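Phosphoserine aminotransferase SerC (Cytophaga hutchinsonii ATCC 33406, PDB 3FFR) probably catalyses the pyridoxal-phosphate-dependent transamination between O-phosphoserine and 2-oxoglutarate, giving 3-phosphohydroxypyruvate and glutamate. Local coordinates at residues G144-V149 and L297-T302; E272-L277 and I339-A344. All coordinates share one frame; numbering follows the deposited sequence.

Contact 1 (144-149 with 297-302) and contact 2 (272-277 with 339-344) have centres about 12 Å apart and touch. The carbonyls of Met300 and Thr301 meet Asn341: Thr301 O is 2.8 Å from Asn341 N and Met300 O 2.9 Å from Asn341 ND2, both probable hydrogen bonds. The selenium of Met300 also packs on Ala275 CB at 3.8 Å. Contact 1 joins the loop before strand 302-307 to the hairpin 139-146; contact 2 joins the end of strand 336-340 to helix 264-284. The side chains of Thr302 and Phe342 each lie about 10 Å from the serine bound at Gly11, Phe94, Tyr329 and Lys191, the lysine carrying pyridoxal phosphate. Phe342 also packs on adjacent Cys192.

Contact 1. Residues G144-V149 and L297-T302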
ATOM      1  N   GLY A 144      21.821  12.986  -5.847  1.00 28.04           N
ATOM      2  CA  GLY A 144      21.524  13.817  -7.011  1.00 26.83           C
ATOM      3  C   GLY A 144      22.249  13.420  -8.298  1.00 28.09           C
ATOM      4  O   GLY A 144      22.401  14.230  -9.226  1.00 27.88           O
ATOM      5  N   VAL A 145      22.706  12.175  -8.346  1.00 27.02           N
ATOM      6  CA  VAL A 145      23.372  11.633  -9.524  1.00 27.10           C
ATOM      7  C   VAL A 145      22.435  10.786 -10.373  1.00 29.41           C
ATOM      8  O   VAL A 145      21.718   9.914  -9.878  1.00 27.55           O
ATOM      9  CB  VAL A 145      24.606  10.768  -9.158  1.00 26.26           C
ATOM     10  CG1 VAL A 145      25.269  10.116 -10.457  1.00 26.06           C
ATOM     11  CG2 VAL A 145      25.678  11.612  -8.363  1.00 26.14           C
ATOM     12  N   SER A 146      22.447  11.065 -11.669  1.00 26.67           N
ATOM     13  CA  SER A 146      21.691  10.269 -12.642  1.00 26.83           C
ATOM     14  C   SER A 146      22.592   9.392 -13.469  1.00 29.24           C
ATOM     15  O   SER A 146      23.788   9.627 -13.592  1.00 28.49           O
ATOM     16  CB  SER A 146      20.888  11.153 -13.598  1.00 27.61           C
ATOM     17  OG  SER A 146      19.932  11.983 -12.943  1.00 30.95           O
HETATM   18  N   MSE A 147      21.979   8.351 -14.008  1.00 25.52           N
HETATM   19  CA  MSE A 147      22.578   7.497 -15.051  1.00 26.29           C
HETATM   20  C   MSE A 147      21.745   7.755 -16.313  1.00 28.07           C
HETATM   21  O   MSE A 147      20.666   7.173 -16.481  1.00 26.31           O
HETATM   22  CB  MSE A 147      22.546   6.021 -14.731  1.00 28.42           C
HETATM   23  CG  MSE A 147      23.259   5.243 -15.806  1.00 27.31           C
HETATM   24 SE   MSE A 147      23.277   3.323 -15.537  0.75 25.73          SE
HETATM   25  CE  MSE A 147      24.914   3.166 -14.453  1.00 33.43           C
ATOM     26  N   PRO A 148      22.214   8.652 -17.191  1.00 27.97           N
ATOM     27  CA  PRO A 148      21.440   8.983 -18.390  1.00 29.79           C
ATOM     28  C   PRO A 148      21.116   7.769 -19.256  1.00 30.47           C
ATOM     29  O   PRO A 148      21.813   6.775 -19.213  1.00 27.76           O
ATOM     30  CB  PRO A 148      22.345   9.930 -19.128  1.00 28.82           C
ATOM     31  CG  PRO A 148      23.106  10.607 -18.068  1.00 30.10           C
ATOM     32  CD  PRO A 148      23.417   9.507 -17.084  1.00 30.16           C
ATOM     33  N   VAL A 149      20.045   7.893 -20.032  1.00 28.49           N
ATOM     34  CA  VAL A 149      19.562   6.782 -20.861  1.00 28.11           C
ATOM     35  C   VAL A 149      20.651   6.229 -21.772  1.00 27.90           C
ATOM     36  O   VAL A 149      20.760   5.019 -21.950  1.00 28.86           O
ATOM     37  CB  VAL A 149      18.267   7.174 -21.622  1.00 28.50           C
ATOM     38  CG1 VAL A 149      17.883   6.120 -22.675  1.00 28.00           C
ATOM     39  CG2 VAL A 149      17.099   7.353 -20.600  1.00 25.52           C
ATOM     40  N   LEU A 297      26.188  14.048 -15.346  1.00 26.83           N
ATOM     41  CA  LEU A 297      25.515  13.124 -14.429  1.00 27.86           C
ATOM     42  C   LEU A 297      24.680  13.778 -13.340  1.00 28.93           C
ATOM     43  O   LEU A 297      24.199  13.119 -12.419  1.00 27.17           O
ATOM     44  CB  LEU A 297      26.559  12.164 -13.817  1.00 29.04           C
ATOM     45  CG  LEU A 297      27.404  11.366 -14.817  1.00 27.67           C
ATOM     46  CD1 LEU A 297      28.393  10.453 -14.071  1.00 28.05           C
ATOM     47  CD2 LEU A 297      26.522  10.600 -15.816  1.00 28.05           C
ATOM     48  N   ARG A 298      24.502  15.081 -13.459  1.00 28.26           N
ATOM     49  CA  ARG A 298      23.699  15.800 -12.494  1.00 27.15           C
ATOM     50  C   ARG A 298      22.222  15.606 -12.807  1.00 26.79           C
ATOM     51  O   ARG A 298      21.794  15.723 -13.970  1.00 29.39           O
ATOM     52  CB  ARG A 298      24.031  17.284 -12.526  1.00 29.13           C
ATOM     53  CG  ARG A 298      25.422  17.602 -12.045  1.00 28.24           C
ATOM     54  CD  ARG A 298      25.709  19.076 -12.214  1.00 28.76           C
ATOM     55  NE  ARG A 298      27.136  19.317 -11.991  1.00 30.06           N
ATOM     56  CZ  ARG A 298      27.784  20.386 -12.423  1.00 32.55           C
ATOM     57  NH1 ARG A 298      27.134  21.294 -13.112  1.00 29.55           N
ATOM     58  NH2 ARG A 298      29.085  20.503 -12.213  1.00 28.62           N
ATOM     59  N   SER A 299      21.457  15.301 -11.768  1.00 28.27           N
ATOM     60  CA  SER A 299      20.019  15.082 -11.934  1.00 26.78           C
ATOM     61  C   SER A 299      19.262  16.311 -12.362  1.00 29.59           C
ATOM     62  O   SER A 299      19.518  17.407 -11.856  1.00 30.13           O
ATOM     63  CB  SER A 299      19.396  14.591 -10.616  1.00 27.89           C
ATOM     64  OG  SER A 299      17.983  14.427 -10.744  1.00 26.85           O
HETATM   65  N   MSE A 300      18.357  16.140 -13.312  1.00 27.53           N
HETATM   66  CA  MSE A 300      17.464  17.233 -13.738  1.00 29.13           C
HETATM   67  C   MSE A 300      16.222  17.389 -12.824  1.00 29.23           C
HETATM   68  O   MSE A 300      15.553  18.434 -12.830  1.00 27.99           O
HETATM   69  CB  MSE A 300      16.992  16.994 -15.185  1.00 29.68           C
HETATM   70  CG  MSE A 300      18.044  16.979 -16.227  1.00 33.29           C
HETATM   71 SE   MSE A 300      18.504  18.886 -16.615  0.75 37.04          SE
HETATM   72  CE  MSE A 300      19.638  18.547 -18.167  1.00 39.69           C
ATOM     73  N   THR A 301      15.912  16.349 -12.027  1.00 28.00           N
ATOM     74  CA  THR A 301      14.694  16.293 -11.189  1.00 27.43           C
ATOM     75  C   THR A 301      14.883  16.480  -9.695  1.00 25.65           C
ATOM     76  O   THR A 301      13.984  16.945  -8.977  1.00 27.51           O
ATOM     77  CB  THR A 301      13.890  14.989 -11.453  1.00 27.54           C
ATOM     78  OG1 THR A 301      14.729  13.837 -11.241  1.00 25.76           O
ATOM     79  CG2 THR A 301      13.366  14.978 -12.885  1.00 26.42           C
ATOM     80  N   THR A 302      16.061  16.096  -9.222  1.00 27.63           N
ATOM     81  CA  THR A 302      16.417  16.300  -7.818  1.00 25.46           C
ATOM     82  C   THR A 302      17.828  16.888  -7.800  1.00 27.67           C
ATOM     83  O   THR A 302      18.824  16.166  -7.853  1.00 28.24           O
ATOM     84  CB  THR A 302      16.354  15.009  -7.007  1.00 29.67           C
ATOM     85  OG1 THR A 302      17.333  14.089  -7.491  1.00 26.79           O
ATOM     86  CG2 THR A 302      14.946  14.348  -7.079  1.00 26.80           C
TER
HETATM   87  O   HOH W   1      18.267  13.587 -14.659  1.00 28.39           O
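Ser146 and Ser299 meet through side chains set by different first torsions. Ser146 OG stands beside its own backbone N (chi1 -60°) and rests on Ser299 CA at 3.3 Å. Ser299 OG turns away from its own N (chi1 178°), back over the chain that follows. There it accepts from Thr301 N at 3.1 Å and from Thr302 N at 3.0 Å, forming an ST turn and an ST motif. Asn139 OD1 is hydrogen-bonded to both serine hydroxyls, so one side-chain oxygen links the two segments. Replacing Ser299 by an alanine is likely to leave the Thr301 and Thr302 amides without this acceptor and Asn139 OD1 with one partner fewer.

The backbones are joined by a single bridge between Val145 and Arg298. Ser146 N donates to Leu297 O at 2.8 Å, nearly straight at 170°. Ser299 N donates to Gly144 O at 2.9 Å with more bend. A water receives from Met300 N and donates to Ser146 OG, bridging the two segments beside the backbone pair. Leu297 covers the other end: its CD2 meets Pro148 CD at 3.5 Å, the two side chains crossing at about a right angle, and its CB lies near Val145 CG1.

Gly144 and Val145 face Glu140 in a G1 beta bulge, and Gly144 has the positive phi usual there. The short, weakly bonded strand 145-146 pairs with 139-140 in a two-stranded antiparallel sheet. Helix 149-152 starts just after Pro148, and its Asp151 touches Leu297. Residues 297-301 lead into strand 302-307 of the five-stranded sheet.

Contact 2. Residues E272-L277 and I339-A344; sequences EEKAAL and IANFPA
Asn341 and Lys274 bury the most surface here, and the amide of Asn341 lies beside the lysine chain. Asn341 CG is anti to its N (chi1 169°), which carries the amide out to helix 264-284. Its OD1 lies against the inner side of the lysine, 3.2 Å from Lys274 CB and 3.1 Å from Lys274 CE. The lysine bends at its third torsion (chi3 -81°), so the chain curls round the amide oxygen and its end returns to it. Lys274 NZ then makes a weak hydrogen bond to Asn341 OD1 at 2.9 Å.

The ammonium has a further hydrogen bond to His345 O. A water weakly links it to Pro343 O. Phe342 O is also close, at 2.8 Å from Lys274 NZ, but the angle is poor for a bond. The ammonium lies near several carbonyl oxygens, which would probably favour its positive charge.

Helix 264-284 packs on the five-stranded sheet, consistent with the small domain of fold type I pyridoxal-phosphate aminotransferases. The loop after strand 336-340 leads to helix 347-360, whose Val350 touches Lys274.

The amide nitrogen also meets the helix: Asn341 ND2 donates to Thr271 O. Ala275, third in buried surface, packs its CB at 3.8 Å from Asn341 ND2. The methyl of Ala275 also touches Ile303 on the neighbouring strand 302-307.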
ATOM      1  N   GLU A 272      13.495  20.914 -17.930  1.00 28.22           N
ATOM      2  CA  GLU A 272      14.813  21.459 -18.333  1.00 28.37           C
ATOM      3  C   GLU A 272      14.894  22.970 -18.135  1.00 29.88           C
ATOM      4  O   GLU A 272      15.911  23.511 -17.694  1.00 29.54           O
ATOM      5  CB  GLU A 272      15.125  21.072 -19.769  1.00 27.72           C
ATOM      6  CG  GLU A 272      15.504  19.621 -19.873  1.00 28.99           C
ATOM      7  CD  GLU A 272      15.338  18.999 -21.221  1.00 38.64           C
ATOM      8  OE1 GLU A 272      14.890  19.684 -22.184  1.00 37.82           O
ATOM      9  OE2 GLU A 272      15.668  17.797 -21.314  1.00 36.70           O
ATOM     10  N   GLU A 273      13.804  23.659 -18.415  1.00 29.42           N
ATOM     11  CA  GLU A 273      13.795  25.116 -18.258  1.00 30.38           C
ATOM     12  C   GLU A 273      13.948  25.534 -16.781  1.00 31.07           C
ATOM     13  O   GLU A 273      14.652  26.497 -16.450  1.00 30.34           O
ATOM     14  CB  GLU A 273      12.501  25.673 -18.834  1.00 29.47           C
ATOM     15  CG  GLU A 273      12.420  27.141 -18.824  1.00 36.37           C
ATOM     16  CD  GLU A 273      11.147  27.636 -19.464  1.00 49.84           C
ATOM     17  OE1 GLU A 273      10.184  26.816 -19.589  1.00 58.64           O
ATOM     18  OE2 GLU A 273      11.116  28.849 -19.790  1.00 51.29           O
ATOM     19  N   LYS A 274      13.265  24.804 -15.903  1.00 27.33           N
ATOM     20  CA  LYS A 274      13.375  25.040 -14.456  1.00 27.65           C
ATOM     21  C   LYS A 274      14.756  24.691 -13.929  1.00 28.22           C
ATOM     22  O   LYS A 274      15.335  25.419 -13.115  1.00 28.23           O
ATOM     23  CB  LYS A 274      12.330  24.249 -13.668  1.00 28.00           C
ATOM     24  CG  LYS A 274      10.933  24.811 -13.800  1.00 30.08           C
ATOM     25  CD  LYS A 274       9.918  23.964 -13.085  1.00 28.69           C
ATOM     26  CE  LYS A 274       9.506  22.760 -13.909  1.00 26.48           C
ATOM     27  NZ  LYS A 274       8.934  21.649 -13.053  1.00 27.53           N
ATOM     28  N   ALA A 275      15.302  23.588 -14.419  1.00 26.42           N
ATOM     29  CA  ALA A 275      16.641  23.143 -13.972  1.00 27.38           C
ATOM     30  C   ALA A 275      17.681  24.203 -14.360  1.00 30.73           C
ATOM     31  O   ALA A 275      18.601  24.526 -13.599  1.00 29.93           O
ATOM     32  CB  ALA A 275      17.004  21.755 -14.587  1.00 26.21           C
ATOM     33  N   ALA A 276      17.486  24.775 -15.540  1.00 28.65           N
ATOM     34  CA  ALA A 276      18.429  25.771 -16.059  1.00 29.65           C
ATOM     35  C   ALA A 276      18.422  27.026 -15.177  1.00 30.58           C
ATOM     36  O   ALA A 276      19.468  27.644 -14.913  1.00 31.51           O
ATOM     37  CB  ALA A 276      18.123  26.093 -17.528  1.00 30.32           C
ATOM     38  N   LEU A 277      17.250  27.406 -14.715  1.00 30.21           N
ATOM     39  CA  LEU A 277      17.120  28.583 -13.825  1.00 30.01           C
ATOM     40  C   LEU A 277      17.920  28.370 -12.544  1.00 30.10           C
ATOM     41  O   LEU A 277      18.687  29.232 -12.094  1.00 30.15           O
ATOM     42  CB  LEU A 277      15.669  28.855 -13.423  1.00 33.27           C
ATOM     43  CG  LEU A 277      14.729  29.550 -14.381  1.00 39.80           C
ATOM     44  CD1 LEU A 277      13.358  29.745 -13.681  1.00 37.06           C
ATOM     45  CD2 LEU A 277      15.328  30.912 -14.810  1.00 41.90           C
ATOM     46  N   ILE A 339      16.898  20.220  -4.077  1.00 26.73           N
ATOM     47  CA  ILE A 339      15.780  20.957  -4.662  1.00 27.35           C
ATOM     48  C   ILE A 339      15.047  20.084  -5.671  1.00 28.33           C
ATOM     49  O   ILE A 339      15.571  19.763  -6.725  1.00 26.80           O
ATOM     50  CB  ILE A 339      16.251  22.259  -5.350  1.00 28.53           C
ATOM     51  CG1 ILE A 339      16.982  23.184  -4.384  1.00 28.69           C
ATOM     52  CG2 ILE A 339      15.054  22.989  -5.966  1.00 26.70           C
ATOM     53  CD1 ILE A 339      17.699  24.389  -5.052  1.00 30.17           C
ATOM     54  N   ALA A 340      13.833  19.685  -5.307  1.00 27.72           N
ATOM     55  CA  ALA A 340      12.979  18.916  -6.198  1.00 26.18           C
ATOM     56  C   ALA A 340      12.509  19.842  -7.321  1.00 28.23           C
ATOM     57  O   ALA A 340      12.138  21.005  -7.096  1.00 29.36           O
ATOM     58  CB  ALA A 340      11.781  18.313  -5.455  1.00 26.47           C
ATOM     59  N   ASN A 341      12.577  19.308  -8.531  1.00 26.67           N
ATOM     60  CA  ASN A 341      12.103  19.973  -9.750  1.00 25.52           C
ATOM     61  C   ASN A 341      11.219  18.982 -10.475  1.00 28.38           C
ATOM     62  O   ASN A 341      11.646  18.283 -11.382  1.00 27.70           O
ATOM     63  CB  ASN A 341      13.282  20.405 -10.639  1.00 26.11           C
ATOM     64  CG  ASN A 341      12.847  20.868 -12.045  1.00 27.38           C
ATOM     65  OD1 ASN A 341      11.730  21.409 -12.244  1.00 26.86           O
ATOM     66  ND2 ASN A 341      13.726  20.675 -13.018  1.00 25.94           N
ATOM     67  N   PHE A 342       9.985  18.904  -9.992  1.00 27.96           N
ATOM     68  CA  PHE A 342       8.984  17.935 -10.473  1.00 27.11           C
ATOM     69  C   PHE A 342       7.888  18.647 -11.306  1.00 28.52           C
ATOM     70  O   PHE A 342       7.757  19.894 -11.221  1.00 27.86           O
ATOM     71  CB  PHE A 342       8.332  17.206  -9.298  1.00 27.69           C
ATOM     72  CG  PHE A 342       9.293  16.412  -8.422  1.00 25.04           C
ATOM     73  CD1 PHE A 342      10.501  15.995  -8.904  1.00 26.35           C
ATOM     74  CD2 PHE A 342       8.903  15.990  -7.149  1.00 26.89           C
ATOM     75  CE1 PHE A 342      11.352  15.229  -8.133  1.00 31.16           C
ATOM     76  CE2 PHE A 342       9.739  15.215  -6.382  1.00 29.52           C
ATOM     77  CZ  PHE A 342      10.979  14.842  -6.896  1.00 26.56           C
ATOM     78  N   PRO A 343       7.072  17.878 -12.066  1.00 27.55           N
ATOM     79  CA  PRO A 343       6.035  18.553 -12.874  1.00 27.33           C
ATOM     80  C   PRO A 343       5.121  19.441 -12.066  1.00 28.54           C
ATOM     81  O   PRO A 343       4.607  20.440 -12.586  1.00 31.27           O
ATOM     82  CB  PRO A 343       5.304  17.384 -13.541  1.00 27.18           C
ATOM     83  CG  PRO A 343       6.436  16.366 -13.742  1.00 29.61           C
ATOM     84  CD  PRO A 343       7.229  16.464 -12.463  1.00 25.80           C
ATOM     85  N   ALA A 344       4.941  19.096 -10.795  1.00 28.10           N
ATOM     86  CA  ALA A 344       4.064  19.869  -9.875  1.00 28.04           C
ATOM     87  C   ALA A 344       4.570  21.245  -9.598  1.00 30.55           C
ATOM     88  O   ALA A 344       3.812  22.133  -9.176  1.00 29.31           O
ATOM     89  CB  ALA A 344       3.873  19.147  -8.535  1.00 27.75           C
TER
HETATM   90  O   HOH W   2       6.154  22.595 -14.580  1.00 35.07           O